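PDB 3F8T: predicted ATPase involved in replication control, Cdc46/Mcm family, which belongs to the MCM family of replicative helicases, whose members bind ATP and single-stranded DNA, though its own activity remains uncertain. Local coordinates for residues A[253-258]-A[266-271]; A[344-349]-A[361-366]; A[356-361]-A[484-489]. The protein carries 2 engineered substitutions. One frame throughout, in Å; residues are numbered along the deposited sequence.

Contacts 1 and 2 include strands of the parallel sheet of the P-loop domain; contact 3 packs beside its edge strand 373-376. All are partly buried: contact 1 has its centre about 15 Å from that of the chain, contacts 2 and 3 about 27 and 31 Å. None has a direct hydrogen bond across its segments. Contact 1 is an aromatic stack and contact 2 mainly aliphatic, with buried I346 and I361 beside exposed D362; a water bridges each. Contact 3 joins the loop of contact 2 to the last lid helix by sparse van der Waals contacts. L255 packs on A345 between contacts 1 and 2; contacts 2 and 3 share I361, and R360 probably hydrogen-bonds to G349.

Contact 1. Residues A[253-258]-A[266-271]; sequences EILHHV and GVYVDL
H256 and Y268 lay their rings face to face between the helix at 248-261 and strand 266-270. The ring centroids are 3.9 Å apart and the planes meet at 25°, a stack that is neither fully parallel nor symmetrical. The imidazole CE1 sits 3.3 Å above the plane of the Y268 ring, over its centre, whereas Y268 CE1 lies toward the rim of the imidazole. The tightest approach is between H256 NE2 and Y268 CZ, at 3.4 Å, so the nitrogen lies over the phenol end of the tyrosine. Y268 leaves the strand with CG anti to the backbone N (chi1 173°), which sends the ring across to the helix.

L255, one residue before the histidine, adds an apolar contact at the tyrosine's edge, its CB 4.3 Å from Y268 CE1. Its side chain continues onto A305 and D307 of strand 303-307, deeper in the sheet.

A water joins the polar ends of the stacked pair. It hydrogen-bonds to H256 NE2 at 2.8 Å, in the plane of the imidazole, and donates to Y268 OH at 3.2 Å. The same hydroxyl is hydrogen-bonded to OD2 of D307, which by its place at the end of strand 303-307 probably corresponds to the Walker B aspartate.

Helix and edge strand belong to a beta-alpha-beta crossover from strand 242-245. Their chemistry here is mixed: ring faces supply the packing, while water and carboxylate hold the tyrosine hydroxyl, which should restrict how the phenol can shift over the imidazole.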
loop_
_atom_site.group_PDB
_atom_site.type_symbol
_atom_site.label_atom_id
_atom_site.label_comp_id
_atom_site.label_asym_id
_atom_site.label_seq_id
_atom_site.Cartn_x
_atom_site.Cartn_y
_atom_site.Cartn_z
ATOM N N GLU A 253 -4.376 -18.863 10.561
ATOM C CA GLU A 253 -5.747 -18.400 10.353
ATOM C C GLU A 253 -5.831 -16.895 10.625
ATOM O O GLU A 253 -6.475 -16.183 9.877
ATOM C CB GLU A 253 -6.716 -19.162 11.262
ATOM C CG GLU A 253 -8.194 -18.848 11.008
ATOM C CD GLU A 253 -8.655 -17.538 11.622
ATOM O OE1 GLU A 253 -8.035 -17.075 12.606
ATOM O OE2 GLU A 253 -9.649 -16.963 11.118
ATOM N N ILE A 254 -5.193 -16.433 11.695
ATOM C CA ILE A 254 -5.194 -15.002 12.038
ATOM C C ILE A 254 -4.543 -14.154 10.905
ATOM O O ILE A 254 -5.161 -13.222 10.383
ATOM C CB ILE A 254 -4.574 -14.746 13.421
ATOM C CG1 ILE A 254 -5.497 -15.334 14.505
ATOM C CG2 ILE A 254 -4.416 -13.230 13.687
ATOM C CD1 ILE A 254 -4.855 -15.503 15.868
ATOM N N LEU A 255 -3.326 -14.519 10.504
ATOM C CA LEU A 255 -2.623 -13.785 9.432
ATOM C C LEU A 255 -3.451 -13.728 8.150
ATOM O O LEU A 255 -3.596 -12.663 7.542
ATOM C CB LEU A 255 -1.247 -14.427 9.157
ATOM C CG LEU A 255 -0.038 -13.943 9.961
ATOM C CD1 LEU A 255 -0.249 -14.058 11.459
ATOM C CD2 LEU A 255 1.239 -14.701 9.544
ATOM N N HIS A 256 -4.000 -14.874 7.741
ATOM C CA HIS A 256 -4.832 -14.936 6.534
ATOM C C HIS A 256 -6.098 -14.097 6.684
ATOM O O HIS A 256 -6.510 -13.408 5.748
ATOM C CB HIS A 256 -5.219 -16.381 6.212
ATOM C CG HIS A 256 -4.140 -17.164 5.527
ATOM N ND1 HIS A 256 -3.622 -16.802 4.302
ATOM C CD2 HIS A 256 -3.515 -18.312 5.874
ATOM C CE1 HIS A 256 -2.700 -17.677 3.938
ATOM N NE2 HIS A 256 -2.623 -18.608 4.872
ATOM N N HIS A 257 -6.713 -14.179 7.868
ATOM C CA HIS A 257 -7.912 -13.403 8.179
ATOM C C HIS A 257 -7.674 -11.888 8.030
ATOM O O HIS A 257 -8.412 -11.186 7.303
ATOM C CB HIS A 257 -8.418 -13.746 9.583
ATOM C CG HIS A 257 -9.635 -12.971 9.982
ATOM N ND1 HIS A 257 -10.694 -12.761 9.122
ATOM C CD2 HIS A 257 -9.955 -12.346 11.137
ATOM C CE1 HIS A 257 -11.618 -12.041 9.735
ATOM N NE2 HIS A 257 -11.194 -11.779 10.961
ATOM N N VAL A 258 -6.621 -11.401 8.680
ATOM C CA VAL A 258 -6.272 -9.978 8.619
ATOM C C VAL A 258 -6.051 -9.533 7.165
ATOM O O VAL A 258 -6.634 -8.549 6.709
ATOM C CB VAL A 258 -5.029 -9.637 9.497
ATOM C CG1 VAL A 258 -4.525 -8.233 9.153
ATOM C CG2 VAL A 258 -5.362 -9.746 10.993
ATOM N N GLY A 266 -1.687 -5.769 1.082
ATOM C CA GLY A 266 -0.774 -6.667 1.785
ATOM C C GLY A 266 -0.413 -7.910 1.016
ATOM O O GLY A 266 -0.969 -8.158 -0.062
ATOM N N VAL A 267 0.510 -8.686 1.592
ATOM C CA VAL A 267 0.970 -9.938 1.008
ATOM C C VAL A 267 1.199 -10.921 2.123
ATOM O O VAL A 267 1.767 -10.575 3.173
ATOM C CB VAL A 267 2.327 -9.786 0.235
ATOM C CG1 VAL A 267 2.709 -11.106 -0.445
ATOM C CG2 VAL A 267 2.241 -8.654 -0.781
ATOM N N TYR A 268 0.772 -12.157 1.878
ATOM C CA TYR A 268 1.068 -13.255 2.775
ATOM C C TYR A 268 2.219 -14.068 2.226
ATOM O O TYR A 268 2.241 -14.385 1.041
ATOM C CB TYR A 268 -0.163 -14.158 2.944
ATOM C CG TYR A 268 0.121 -15.424 3.726
ATOM C CD1 TYR A 268 -0.107 -15.484 5.099
ATOM C CD2 TYR A 268 0.621 -16.564 3.083
ATOM C CE1 TYR A 268 0.164 -16.650 5.814
ATOM C CE2 TYR A 268 0.900 -17.714 3.784
ATOM C CZ TYR A 268 0.663 -17.761 5.135
ATOM O OH TYR A 268 0.938 -18.934 5.803
ATOM N N VAL A 269 3.183 -14.385 3.089
ATOM C CA VAL A 269 4.196 -15.382 2.770
ATOM C C VAL A 269 4.398 -16.374 3.916
ATOM O O VAL A 269 4.328 -16.024 5.106
ATOM C CB VAL A 269 5.584 -14.774 2.380
ATOM C CG1 VAL A 269 5.486 -13.949 1.085
ATOM C CG2 VAL A 269 6.206 -13.938 3.526
ATOM N N ASP A 270 4.660 -17.612 3.531
ATOM C CA ASP A 270 5.232 -18.591 4.448
ATOM C C ASP A 270 6.730 -18.422 4.247
ATOM O O ASP A 270 7.237 -18.749 3.175
ATOM C CB ASP A 270 4.766 -19.991 4.034
ATOM C CG ASP A 270 5.370 -21.101 4.880
ATOM O OD1 ASP A 270 6.408 -20.916 5.542
ATOM O OD2 ASP A 270 4.778 -22.189 4.872
ATOM N N LEU A 271 7.437 -17.904 5.253
ATOM C CA LEU A 271 8.871 -17.617 5.101
ATOM C C LEU A 271 9.684 -18.844 4.654
ATOM O O LEU A 271 10.669 -18.723 3.901
ATOM C CB LEU A 271 9.473 -16.988 6.371
ATOM C CG LEU A 271 10.833 -16.295 6.155
ATOM C CD1 LEU A 271 10.711 -15.057 5.229
ATOM C CD2 LEU A 271 11.441 -15.885 7.473
HETATM O O HOH W 1 -1.336 -21.075 5.077
#

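Contact 2. Residues A[344-349]-A[361-366]; sequences AAINPG and IDLDQD
I346 ends the extended strand 341-346 facing the loop at I361, D362 and L363, where an inverse gamma turn centred on D362 bends the chain and leaves a weak bond from L363 N to I361 O, 3.1 Å long. The reach across is made by one methyl: CG1 of I346 is anti to the backbone N (chi1 -168°), and chi2 of 159° keeps the side chain extended, so CD1 projects into the bend. There it meets L363 tip to tip, with I346 CD1 3.7 Å from L363 CG and 3.8 Å from L363 CD1. On the other arm of the turn, I361 CG2 comes to 3.9 Å from I346 CD1.

The polar side of the bend is tied back through a water that donates to the carbonyl O of N347 at 2.8 Å and to D362 OD1 at 2.9 Å. This bridge pairs the turn with the backbone just after the strand, where N347 probably corresponds to the sensor 1 asparagine of MCM proteins.

The contact lies at the end of the parallel sheet. I346 also packs on L243 and A245 of strand 242-245, and I361 on I374 and F376 of strand 373-376, while D364 N-caps the following helix 365-368 and forms a salt bridge with R317 of helix 314-326.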
loop_
_atom_site.group_PDB
_atom_site.type_symbol
_atom_site.label_atom_id
_atom_site.label_comp_id
_atom_site.label_asym_id
_atom_site.label_seq_id
_atom_site.Cartn_x
_atom_site.Cartn_y
_atom_site.Cartn_z
ATOM N N ALA A 344 4.175 -10.999 11.842
ATOM C CA ALA A 344 4.875 -12.268 11.754
ATOM C C ALA A 344 4.242 -13.273 12.714
ATOM O O ALA A 344 3.540 -12.888 13.651
ATOM C CB ALA A 344 6.307 -12.076 12.085
ATOM N N ALA A 345 4.462 -14.557 12.434
ATOM C CA ALA A 345 4.041 -15.638 13.324
ATOM C C ALA A 345 5.175 -16.635 13.523
ATOM O O ALA A 345 5.894 -16.989 12.574
ATOM C CB ALA A 345 2.810 -16.312 12.776
ATOM N N ILE A 346 5.330 -17.098 14.760
ATOM C CA ILE A 346 6.360 -18.085 15.083
ATOM C C ILE A 346 5.774 -19.172 15.975
ATOM O O ILE A 346 4.944 -18.894 16.851
ATOM C CB ILE A 346 7.586 -17.439 15.773
ATOM C CG1 ILE A 346 8.762 -18.409 15.829
ATOM C CG2 ILE A 346 7.246 -16.934 17.197
ATOM C CD1 ILE A 346 10.120 -17.728 16.002
ATOM N N ASN A 347 6.197 -20.406 15.720
ATOM C CA ASN A 347 5.771 -21.543 16.524
ATOM C C ASN A 347 6.855 -21.878 17.525
ATOM O O ASN A 347 7.862 -22.476 17.149
ATOM C CB ASN A 347 5.485 -22.765 15.648
ATOM C CG ASN A 347 5.237 -24.035 16.469
ATOM O OD1 ASN A 347 5.088 -23.980 17.691
ATOM N ND2 ASN A 347 5.193 -25.181 15.793
ATOM N N PRO A 348 6.640 -21.522 18.806
ATOM C CA PRO A 348 7.592 -21.850 19.866
ATOM C C PRO A 348 7.457 -23.333 20.228
ATOM O O PRO A 348 7.455 -24.193 19.340
ATOM C CB PRO A 348 7.139 -20.958 21.028
ATOM C CG PRO A 348 5.676 -20.756 20.800
ATOM C CD PRO A 348 5.442 -20.834 19.324
ATOM N N GLY A 349 7.339 -23.639 21.515
ATOM C CA GLY A 349 7.031 -25.006 21.928
ATOM C C GLY A 349 7.281 -25.265 23.392
ATOM O O GLY A 349 7.449 -24.329 24.186
ATOM N N ILE A 361 11.215 -18.610 22.372
ATOM C CA ILE A 361 11.292 -18.148 20.989
ATOM C C ILE A 361 12.722 -18.308 20.479
ATOM O O ILE A 361 13.635 -17.644 20.971
ATOM C CB ILE A 361 10.872 -16.664 20.871
ATOM C CG1 ILE A 361 9.427 -16.477 21.346
ATOM C CG2 ILE A 361 11.049 -16.159 19.438
ATOM C CD1 ILE A 361 8.998 -15.031 21.424
ATOM N N ASP A 362 12.920 -19.190 19.506
ATOM C CA ASP A 362 14.248 -19.325 18.897
ATOM C C ASP A 362 14.444 -18.320 17.745
ATOM O O ASP A 362 14.157 -18.596 16.579
ATOM C CB ASP A 362 14.594 -20.788 18.530
ATOM C CG ASP A 362 14.048 -21.218 17.170
ATOM O OD1 ASP A 362 12.818 -21.152 16.961
ATOM O OD2 ASP A 362 14.859 -21.635 16.310
ATOM N N LEU A 363 14.884 -17.129 18.135
ATOM C CA LEU A 363 15.242 -16.040 17.240
ATOM C C LEU A 363 16.229 -15.219 18.023
ATOM O O LEU A 363 16.095 -15.099 19.246
ATOM C CB LEU A 363 14.037 -15.155 16.933
ATOM C CG LEU A 363 13.035 -15.443 15.820
ATOM C CD1 LEU A 363 11.966 -14.353 15.847
ATOM C CD2 LEU A 363 13.690 -15.513 14.443
ATOM N N ASP A 364 17.208 -14.628 17.343
ATOM C CA ASP A 364 18.220 -13.863 18.058
ATOM C C ASP A 364 17.637 -12.607 18.695
ATOM O O ASP A 364 16.646 -12.046 18.206
ATOM C CB ASP A 364 19.424 -13.538 17.160
ATOM C CG ASP A 364 19.050 -12.706 15.974
ATOM O OD1 ASP A 364 19.344 -11.496 15.995
ATOM O OD2 ASP A 364 18.433 -13.261 15.043
ATOM N N GLN A 365 18.258 -12.182 19.791
ATOM C CA GLN A 365 17.802 -11.038 20.579
ATOM C C GLN A 365 17.682 -9.743 19.776
ATOM O O GLN A 365 16.707 -9.010 19.946
ATOM C CB GLN A 365 18.702 -10.841 21.808
ATOM C CG GLN A 365 18.753 -12.068 22.717
ATOM C CD GLN A 365 19.823 -11.991 23.809
ATOM O OE1 GLN A 365 20.116 -10.920 24.353
ATOM N NE2 GLN A 365 20.396 -13.144 24.144
ATOM N N ASP A 366 18.665 -9.472 18.912
ATOM C CA ASP A 366 18.693 -8.253 18.096
ATOM C C ASP A 366 17.492 -8.184 17.148
ATOM O O ASP A 366 16.798 -7.164 17.101
ATOM C CB ASP A 366 20.025 -8.128 17.327
ATOM C CG ASP A 366 20.006 -7.031 16.237
ATOM O OD1 ASP A 366 19.542 -5.889 16.491
ATOM O OD2 ASP A 366 20.489 -7.311 15.114
HETATM O O HOH W 2 10.138 -20.998 17.951
#

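Contact 3. Residues A[356-361]-A[484-489]; sequences PPIARI and DWYLET
The junction between the P-loop domain and the closing helix of the lid region, 473-489, is made in part by P357 and I358 touching T489 and Y486. P357 presents its ring to the carbonyl oxygen of T489, with CG 3.3 Å from T489 O. One residue on, I358 has CG1 anti to the backbone N (chi1 -162°), which carries CD1 across to 4.1 Å from OH of Y486. Both are van der Waals contacts, not hydrogen bonds; T489 takes part through its backbone O, not its side chain.

Within 356-361 the chain is wound into consecutive tight turns, as in the bond from A359 N to P356 O, and this places P357 and I358 on the side facing the helix. T489 is held in turn by its own helix: its OG1 donates to W485 O at 2.8 Å, tilted 29° from the carbonyl plane, while T489 N reaches that oxygen from the opposite face.

Both P357 and T489 also rest on F376 of strand 373-376, and I358 pairs by backbone with A490 just past the helix. Such packing of a C-terminal helical lid against the P-loop core is typical of AAA+ ATPases, to which MCM proteins belong.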
loop_
_atom_site.group_PDB
_atom_site.type_symbol
_atom_site.label_atom_id
_atom_site.label_comp_id
_atom_site.label_asym_id
_atom_site.label_seq_id
_atom_site.Cartn_x
_atom_site.Cartn_y
_atom_site.Cartn_z
ATOM N N PRO A 356 10.679 -18.662 30.797
ATOM C CA PRO A 356 9.643 -17.669 30.492
ATOM C C PRO A 356 9.276 -17.711 29.000
ATOM O O PRO A 356 10.120 -18.088 28.189
ATOM C CB PRO A 356 10.322 -16.339 30.844
ATOM C CG PRO A 356 11.777 -16.615 30.773
ATOM C CD PRO A 356 11.917 -18.021 31.274
ATOM N N PRO A 357 8.027 -17.343 28.636
ATOM C CA PRO A 357 7.583 -17.479 27.243
ATOM C C PRO A 357 8.533 -16.915 26.178
ATOM O O PRO A 357 8.682 -17.530 25.118
ATOM C CB PRO A 357 6.249 -16.736 27.233
ATOM C CG PRO A 357 5.737 -16.921 28.596
ATOM C CD PRO A 357 6.945 -16.802 29.478
ATOM N N ILE A 358 9.181 -15.786 26.451
ATOM C CA ILE A 358 10.066 -15.190 25.459
ATOM C C ILE A 358 11.359 -15.998 25.256
ATOM O O ILE A 358 11.943 -15.984 24.170
ATOM C CB ILE A 358 10.371 -13.698 25.746
ATOM C CG1 ILE A 358 10.920 -13.027 24.477
ATOM C CG2 ILE A 358 11.288 -13.533 26.973
ATOM C CD1 ILE A 358 10.833 -11.523 24.483
ATOM N N ALA A 359 11.787 -16.710 26.297
ATOM C CA ALA A 359 12.971 -17.560 26.207
ATOM C C ALA A 359 12.761 -18.746 25.266
ATOM O O ALA A 359 13.727 -19.294 24.735
ATOM C CB ALA A 359 13.402 -18.033 27.598
ATOM N N ARG A 360 11.504 -19.123 25.049
ATOM C CA ARG A 360 11.157 -20.248 24.177
ATOM C C ARG A 360 11.147 -19.899 22.684
ATOM O O ARG A 360 11.066 -20.791 21.839
ATOM C CB ARG A 360 9.804 -20.844 24.569
ATOM C CG ARG A 360 9.779 -21.525 25.936
ATOM C CD ARG A 360 8.369 -21.969 26.309
ATOM N NE ARG A 360 7.377 -20.918 26.068
ATOM C CZ ARG A 360 6.305 -21.043 25.282
ATOM N NH1 ARG A 360 6.047 -22.193 24.664
ATOM N NH2 ARG A 360 5.473 -20.015 25.124
ATOM N N ILE A 361 11.215 -18.610 22.372
ATOM C CA ILE A 361 11.292 -18.148 20.989
ATOM C C ILE A 361 12.722 -18.308 20.479
ATOM O O ILE A 361 13.635 -17.644 20.971
ATOM C CB ILE A 361 10.872 -16.664 20.871
ATOM C CG1 ILE A 361 9.427 -16.477 21.346
ATOM C CG2 ILE A 361 11.049 -16.159 19.438
ATOM C CD1 ILE A 361 8.998 -15.031 21.424
ATOM N N ASP A 484 2.862 -2.905 28.257
ATOM C CA ASP A 484 2.992 -3.548 29.582
ATOM C C ASP A 484 2.567 -5.021 29.591
ATOM O O ASP A 484 3.249 -5.879 30.183
ATOM C CB ASP A 484 2.196 -2.780 30.632
ATOM C CG ASP A 484 2.881 -1.505 31.062
ATOM O OD1 ASP A 484 4.114 -1.392 30.902
ATOM O OD2 ASP A 484 2.179 -0.609 31.556
ATOM N N TRP A 485 1.456 -5.312 28.922
ATOM C CA TRP A 485 0.953 -6.687 28.818
ATOM C C TRP A 485 1.985 -7.579 28.131
ATOM O O TRP A 485 2.297 -8.659 28.633
ATOM C CB TRP A 485 -0.389 -6.716 28.085
ATOM C CG TRP A 485 -1.021 -8.076 27.968
ATOM C CD1 TRP A 485 -1.879 -8.673 28.859
ATOM C CD2 TRP A 485 -0.854 -9.004 26.894
ATOM N NE1 TRP A 485 -2.247 -9.922 28.400
ATOM C CE2 TRP A 485 -1.633 -10.146 27.195
ATOM C CE3 TRP A 485 -0.115 -8.987 25.709
ATOM C CZ2 TRP A 485 -1.695 -11.253 26.349
ATOM C CZ3 TRP A 485 -0.180 -10.089 24.863
ATOM C CH2 TRP A 485 -0.968 -11.205 25.188
ATOM N N TYR A 486 2.516 -7.114 26.998
ATOM C CA TYR A 486 3.623 -7.775 26.287
ATOM C C TYR A 486 4.844 -8.010 27.183
ATOM O O TYR A 486 5.381 -9.128 27.255
ATOM C CB TYR A 486 4.032 -6.936 25.058
ATOM C CG TYR A 486 5.457 -7.152 24.578
ATOM C CD1 TYR A 486 5.960 -8.439 24.411
ATOM C CD2 TYR A 486 6.291 -6.077 24.275
ATOM C CE1 TYR A 486 7.261 -8.662 23.978
ATOM C CE2 TYR A 486 7.622 -6.289 23.833
ATOM C CZ TYR A 486 8.085 -7.595 23.685
ATOM O OH TYR A 486 9.368 -7.886 23.231
ATOM N N LEU A 487 5.305 -6.952 27.842
ATOM C CA LEU A 487 6.501 -7.047 28.685
ATOM C C LEU A 487 6.312 -8.023 29.855
ATOM O O LEU A 487 7.233 -8.785 30.204
ATOM C CB LEU A 487 6.902 -5.671 29.203
ATOM C CG LEU A 487 7.400 -4.644 28.178
ATOM C CD1 LEU A 487 7.641 -3.321 28.882
ATOM C CD2 LEU A 487 8.660 -5.101 27.432
ATOM N N GLU A 488 5.120 -8.000 30.436
ATOM C CA GLU A 488 4.802 -8.823 31.593
ATOM C C GLU A 488 4.574 -10.275 31.225
ATOM O O GLU A 488 5.156 -11.166 31.849
ATOM C CB GLU A 488 3.634 -8.225 32.388
ATOM C CG GLU A 488 4.079 -6.996 33.198
ATOM C CD GLU A 488 2.938 -6.058 33.615
ATOM O OE1 GLU A 488 1.782 -6.517 33.741
ATOM O OE2 GLU A 488 3.218 -4.853 33.839
ATOM N N THR A 489 3.770 -10.514 30.193
ATOM C CA THR A 489 3.491 -11.873 29.728
ATOM C C THR A 489 4.727 -12.587 29.181
ATOM O O THR A 489 4.844 -13.812 29.306
ATOM C CB THR A 489 2.366 -11.915 28.688
ATOM O OG1 THR A 489 2.758 -11.179 27.514
ATOM C CG2 THR A 489 1.096 -11.306 29.262
#